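Local coordinates for protein cytochrome c2 iso-2 (Rhodospirillum centenum, PDB 1JDL) that carries electrons on a covalently bound heme c, serving as electron donor to the oxidized bacteriochlorophyll of the photosynthetic apparatus in purple bacteria, at residues A[34-39]-A[61-66]. Residues are numbered along the deposited sequence; the frame is centred on the assembly and turned at random.
With HEM (protoporphyrin IX containing Fe), chain B.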
ATOM      1  N   THR A  34       4.436  -4.602  -7.955  1.00 19.34           N
ATOM      2  CA  THR A  34       4.660  -6.008  -8.258  1.00 18.73           C
ATOM      3  C   THR A  34       5.345  -6.604  -7.026  1.00 18.41           C
ATOM      4  O   THR A  34       6.328  -6.053  -6.528  1.00 18.11           O
ATOM      5  CB  THR A  34       5.575  -6.177  -9.478  1.00 20.07           C
ATOM      6  OG1 THR A  34       4.993  -5.510 -10.603  1.00 21.43           O
ATOM      7  CG2 THR A  34       5.743  -7.652  -9.816  1.00 21.19           C
ATOM      8  N   GLY A  35       4.803  -7.709  -6.521  1.00 17.70           N
ATOM      9  CA  GLY A  35       5.381  -8.361  -5.356  1.00 19.76           C
ATOM     10  C   GLY A  35       5.176  -7.624  -4.042  1.00 20.43           C
ATOM     11  O   GLY A  35       5.913  -7.845  -3.076  1.00 20.81           O
ATOM     12  N   VAL A  36       4.172  -6.756  -3.992  1.00 19.26           N
ATOM     13  CA  VAL A  36       3.908  -5.992  -2.776  1.00 20.10           C
ATOM     14  C   VAL A  36       3.284  -6.841  -1.661  1.00 21.98           C
ATOM     15  O   VAL A  36       3.433  -6.530  -0.481  1.00 19.92           O
ATOM     16  CB  VAL A  36       3.002  -4.765  -3.079  1.00 19.95           C
ATOM     17  CG1 VAL A  36       1.601  -5.226  -3.485  1.00 20.05           C
ATOM     18  CG2 VAL A  36       2.948  -3.839  -1.868  1.00 19.09           C
ATOM     19  N   ILE A  37       2.599  -7.922  -2.021  1.00 22.98           N
ATOM     20  CA  ILE A  37       1.977  -8.767  -1.002  1.00 24.17           C
ATOM     21  C   ILE A  37       3.007  -9.371  -0.047  1.00 25.67           C
ATOM     22  O   ILE A  37       3.953 -10.052  -0.465  1.00 25.97           O
ATOM     23  CB  ILE A  37       1.154  -9.906  -1.637  1.00 25.69           C
ATOM     24  CG1 ILE A  37       0.151  -9.331  -2.638  1.00 25.53           C
ATOM     25  CG2 ILE A  37       0.431 -10.691  -0.546  1.00 25.98           C
ATOM     26  CD1 ILE A  37      -0.897  -8.420  -2.028  1.00 26.40           C
ATOM     27  N   ASP A  38       2.807  -9.106   1.241  1.00 25.75           N
ATOM     28  CA  ASP A  38       3.682  -9.580   2.309  1.00 26.66           C
ATOM     29  C   ASP A  38       5.042  -8.877   2.320  1.00 25.10           C
ATOM     30  O   ASP A  38       5.941  -9.257   3.069  1.00 26.18           O
ATOM     31  CB  ASP A  38       3.884 -11.093   2.207  1.00 32.23           C
ATOM     32  CG  ASP A  38       4.616 -11.659   3.404  1.00 37.59           C
ATOM     33  OD1 ASP A  38       4.114 -11.504   4.539  1.00 39.46           O
ATOM     34  OD2 ASP A  38       5.697 -12.255   3.212  1.00 41.74           O
ATOM     35  N   ARG A  39       5.185  -7.851   1.488  1.00 23.15           N
ATOM     36  CA  ARG A  39       6.431  -7.087   1.411  1.00 22.13           C
ATOM     37  C   ARG A  39       6.462  -6.076   2.556  1.00 21.64           C
ATOM     38  O   ARG A  39       5.433  -5.488   2.893  1.00 19.26           O
ATOM     39  CB  ARG A  39       6.508  -6.346   0.066  1.00 22.52           C
ATOM     40  CG  ARG A  39       7.833  -5.628  -0.204  1.00 23.03           C
ATOM     41  CD  ARG A  39       7.893  -5.069  -1.631  1.00 22.21           C
ATOM     42  NE  ARG A  39       7.166  -3.808  -1.795  1.00 22.39           N
ATOM     43  CZ  ARG A  39       6.785  -3.314  -2.973  1.00 24.72           C
ATOM     44  NH1 ARG A  39       7.056  -3.978  -4.088  1.00 25.23           N
ATOM     45  NH2 ARG A  39       6.143  -2.154  -3.042  1.00 22.75           N
ATOM     46  N   LEU A  61       5.475  -3.373   9.805  1.00 16.64           N
ATOM     47  CA  LEU A  61       4.379  -3.433   8.845  1.00 15.97           C
ATOM     48  C   LEU A  61       4.732  -4.129   7.531  1.00 16.51           C
ATOM     49  O   LEU A  61       5.662  -3.730   6.826  1.00 17.28           O
ATOM     50  CB  LEU A  61       3.851  -2.023   8.549  1.00 15.64           C
ATOM     51  CG  LEU A  61       2.705  -1.951   7.532  1.00 16.58           C
ATOM     52  CD1 LEU A  61       1.495  -2.744   8.035  1.00 18.06           C
ATOM     53  CD2 LEU A  61       2.340  -0.490   7.291  1.00 17.39           C
ATOM     54  N   HIS A  62       3.985  -5.184   7.224  1.00 15.74           N
ATOM     55  CA  HIS A  62       4.147  -5.936   5.983  1.00 17.23           C
ATOM     56  C   HIS A  62       2.788  -5.856   5.311  1.00 17.11           C
ATOM     57  O   HIS A  62       1.756  -5.863   5.992  1.00 17.95           O
ATOM     58  CB  HIS A  62       4.538  -7.382   6.291  1.00 18.29           C
ATOM     59  CG  HIS A  62       5.915  -7.508   6.861  1.00 19.80           C
ATOM     60  ND1 HIS A  62       7.000  -7.903   6.109  1.00 22.20           N
ATOM     61  CD2 HIS A  62       6.397  -7.210   8.090  1.00 20.91           C
ATOM     62  CE1 HIS A  62       8.094  -7.838   6.852  1.00 19.22           C
ATOM     63  NE2 HIS A  62       7.754  -7.419   8.057  1.00 22.73           N
ATOM     64  N   TRP A  63       2.776  -5.762   3.985  1.00 15.40           N
ATOM     65  CA  TRP A  63       1.513  -5.637   3.274  1.00 17.27           C
ATOM     66  C   TRP A  63       0.742  -6.921   3.015  1.00 18.02           C
ATOM     67  O   TRP A  63       0.638  -7.390   1.875  1.00 19.58           O
ATOM     68  CB  TRP A  63       1.722  -4.877   1.964  1.00 17.37           C
ATOM     69  CG  TRP A  63       2.079  -3.438   2.195  1.00 15.08           C
ATOM     70  CD1 TRP A  63       3.224  -2.806   1.813  1.00 16.10           C
ATOM     71  CD2 TRP A  63       1.297  -2.466   2.902  1.00 15.38           C
ATOM     72  NE1 TRP A  63       3.208  -1.498   2.239  1.00 14.68           N
ATOM     73  CE2 TRP A  63       2.037  -1.262   2.909  1.00 14.65           C
ATOM     74  CE3 TRP A  63       0.044  -2.496   3.532  1.00 15.71           C
ATOM     75  CZ2 TRP A  63       1.565  -0.092   3.523  1.00 14.71           C
ATOM     76  CZ3 TRP A  63      -0.429  -1.331   4.146  1.00 16.57           C
ATOM     77  CH2 TRP A  63       0.336  -0.145   4.135  1.00 15.69           C
ATOM     78  N   THR A  64       0.205  -7.490   4.085  1.00 18.64           N
ATOM     79  CA  THR A  64      -0.615  -8.684   3.970  1.00 20.04           C
ATOM     80  C   THR A  64      -1.906  -8.201   3.307  1.00 20.94           C
ATOM     81  O   THR A  64      -2.220  -7.011   3.339  1.00 20.60           O
ATOM     82  CB  THR A  64      -0.961  -9.258   5.346  1.00 21.42           C
ATOM     83  OG1 THR A  64      -1.643  -8.262   6.120  1.00 21.62           O
ATOM     84  CG2 THR A  64       0.302  -9.687   6.073  1.00 22.30           C
ATOM     85  N   PRO A  65      -2.666  -9.110   2.686  1.00 21.71           N
ATOM     86  CA  PRO A  65      -3.905  -8.647   2.053  1.00 22.44           C
ATOM     87  C   PRO A  65      -4.821  -7.887   3.013  1.00 22.00           C
ATOM     88  O   PRO A  65      -5.433  -6.879   2.634  1.00 21.16           O
ATOM     89  CB  PRO A  65      -4.530  -9.941   1.524  1.00 24.20           C
ATOM     90  CG  PRO A  65      -3.922 -11.017   2.395  1.00 26.52           C
ATOM     91  CD  PRO A  65      -2.494 -10.562   2.521  1.00 22.88           C
ATOM     92  N   GLU A  66      -4.902  -8.360   4.255  1.00 21.77           N
ATOM     93  CA  GLU A  66      -5.744  -7.728   5.272  1.00 23.42           C
ATOM     94  C   GLU A  66      -5.297  -6.302   5.568  1.00 22.29           C
ATOM     95  O   GLU A  66      -6.126  -5.401   5.718  1.00 21.33           O
ATOM     96  CB  GLU A  66      -5.715  -8.533   6.577  1.00 27.06           C
ATOM     97  CG  GLU A  66      -6.383  -9.900   6.507  1.00 33.05           C
ATOM     98  CD  GLU A  66      -5.732 -10.828   5.498  1.00 36.41           C
ATOM     99  OE1 GLU A  66      -4.499 -11.032   5.577  1.00 36.26           O
ATOM    100  OE2 GLU A  66      -6.458 -11.361   4.629  1.00 40.64           O
TER
HETATM  101  CHA HEM B 500       2.146   3.927  -1.562  1.00 13.26           C
HETATM  102  CHB HEM B 500      -1.476   1.058  -2.944  1.00 14.12           C
HETATM  103  CHC HEM B 500      -3.304   4.673  -5.578  1.00 16.13           C
HETATM  104  CHD HEM B 500       0.581   7.312  -4.626  1.00 14.64           C
HETATM  105  C1A HEM B 500       1.279   2.838  -1.663  1.00 14.19           C
HETATM  106  C2A HEM B 500       1.405   1.621  -0.897  1.00 12.43           C
HETATM  107  C3A HEM B 500       0.375   0.825  -1.292  1.00 12.16           C
HETATM  108  C4A HEM B 500      -0.361   1.550  -2.300  1.00 14.75           C
HETATM  109  CMA HEM B 500       0.013  -0.548  -0.746  1.00 14.35           C
HETATM  110  CAA HEM B 500       2.574   1.271   0.033  1.00 13.84           C
HETATM  111  CBA HEM B 500       3.646   0.598  -0.823  1.00 13.78           C
HETATM  112  CGA HEM B 500       4.948   0.293  -0.077  1.00 15.40           C
HETATM  113  O1A HEM B 500       5.019   0.492   1.152  1.00 15.99           O
HETATM  114  O2A HEM B 500       5.908  -0.161  -0.733  1.00 16.85           O
HETATM  115  C1B HEM B 500      -2.270   1.798  -3.808  1.00 14.31           C
HETATM  116  C2B HEM B 500      -3.475   1.311  -4.434  1.00 15.13           C
HETATM  117  C3B HEM B 500      -4.080   2.412  -4.973  1.00 17.47           C
HETATM  118  C4B HEM B 500      -3.144   3.469  -4.910  1.00 14.93           C
HETATM  119  CMB HEM B 500      -3.914  -0.146  -4.474  1.00 15.67           C
HETATM  120  CAB HEM B 500      -5.436   2.661  -5.268  1.00 22.68           C
HETATM  121  CBB HEM B 500      -6.636   1.761  -5.027  1.00 19.03           C
HETATM  122  C1C HEM B 500      -2.434   5.722  -5.511  1.00 15.27           C
HETATM  123  C2C HEM B 500      -2.601   6.984  -6.202  1.00 16.79           C
HETATM  124  C3C HEM B 500      -1.589   7.764  -5.787  1.00 17.82           C
HETATM  125  C4C HEM B 500      -0.675   6.911  -5.054  1.00 16.12           C
HETATM  126  CMC HEM B 500      -3.697   7.330  -7.212  1.00 17.67           C
HETATM  127  CAC HEM B 500      -1.457   9.170  -5.834  1.00 24.84           C
HETATM  128  CBC HEM B 500      -2.312  10.214  -6.543  1.00 23.76           C
HETATM  129  C1D HEM B 500       1.389   6.597  -3.772  1.00 13.52           C
HETATM  130  C2D HEM B 500       2.615   7.109  -3.206  1.00 13.61           C
HETATM  131  C3D HEM B 500       3.028   6.196  -2.277  1.00 14.72           C
HETATM  132  C4D HEM B 500       2.043   5.110  -2.309  1.00 13.24           C
HETATM  133  CMD HEM B 500       3.287   8.448  -3.521  1.00 13.82           C
HETATM  134  CAD HEM B 500       4.214   6.347  -1.320  1.00 14.05           C
HETATM  135  CBD HEM B 500       3.666   6.975  -0.034  1.00 16.17           C
HETATM  136  CGD HEM B 500       4.734   7.327   0.981  1.00 15.36           C
HETATM  137  O1D HEM B 500       4.369   7.883   2.040  1.00 15.41           O
HETATM  138  O2D HEM B 500       5.930   7.055   0.737  1.00 16.86           O
HETATM  139  NA  HEM B 500       0.183   2.798  -2.508  1.00 13.73           N
HETATM  140  NB  HEM B 500      -2.056   3.126  -4.111  1.00 14.47           N
HETATM  141  NC  HEM B 500      -1.255   5.691  -4.787  1.00 14.32           N
HETATM  142  ND  HEM B 500       1.039   5.370  -3.234  1.00 13.70           N
HETATM  143 FE   HEM B 500      -0.551   4.263  -3.635  1.00 14.03          FE
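Arg39 O is approached by two donors of the 61-66 segment: Trp63 N, at 2.9 Å and tilted 30° from the carbonyl plane, and the CA-H of His62. One residue back, Asp38 N reaches Trp63 O at 2.8 Å, straight at the hydrogen (174°) although the donor stands well above the carbonyl plane. These bonds fix the type II turn from Val36 to Arg39 against Trp63, while His62 ND1 adds a weak bond to Asp38 O.

Both segments then meet one heme propionate, as in mitochondrial cytochrome c, and so line the heme pocket. HEM O1A lies in the indole plane, 2.9 Å from its donor Trp63 NE1; HEM O2A sits at the guanidinium edge, in its plane, 3.1 Å from Arg39 NH2, the chain bent at chi3 (80°). Trp63 CG, anti to the carbonyl carbon, directs the indole hemeward, with HEM CMA 4.2 Å above the ring plane, over its centre. A leucine in place of Trp63 would probably leave propionate O1A without this donor and the heme methyl without the flat indole face.

The contact joins the loop ahead of helix 51-58 to helix 65-71, N-capped by Thr64; Trp63 also touches Ile68 there and Phe78 of helix 75-85.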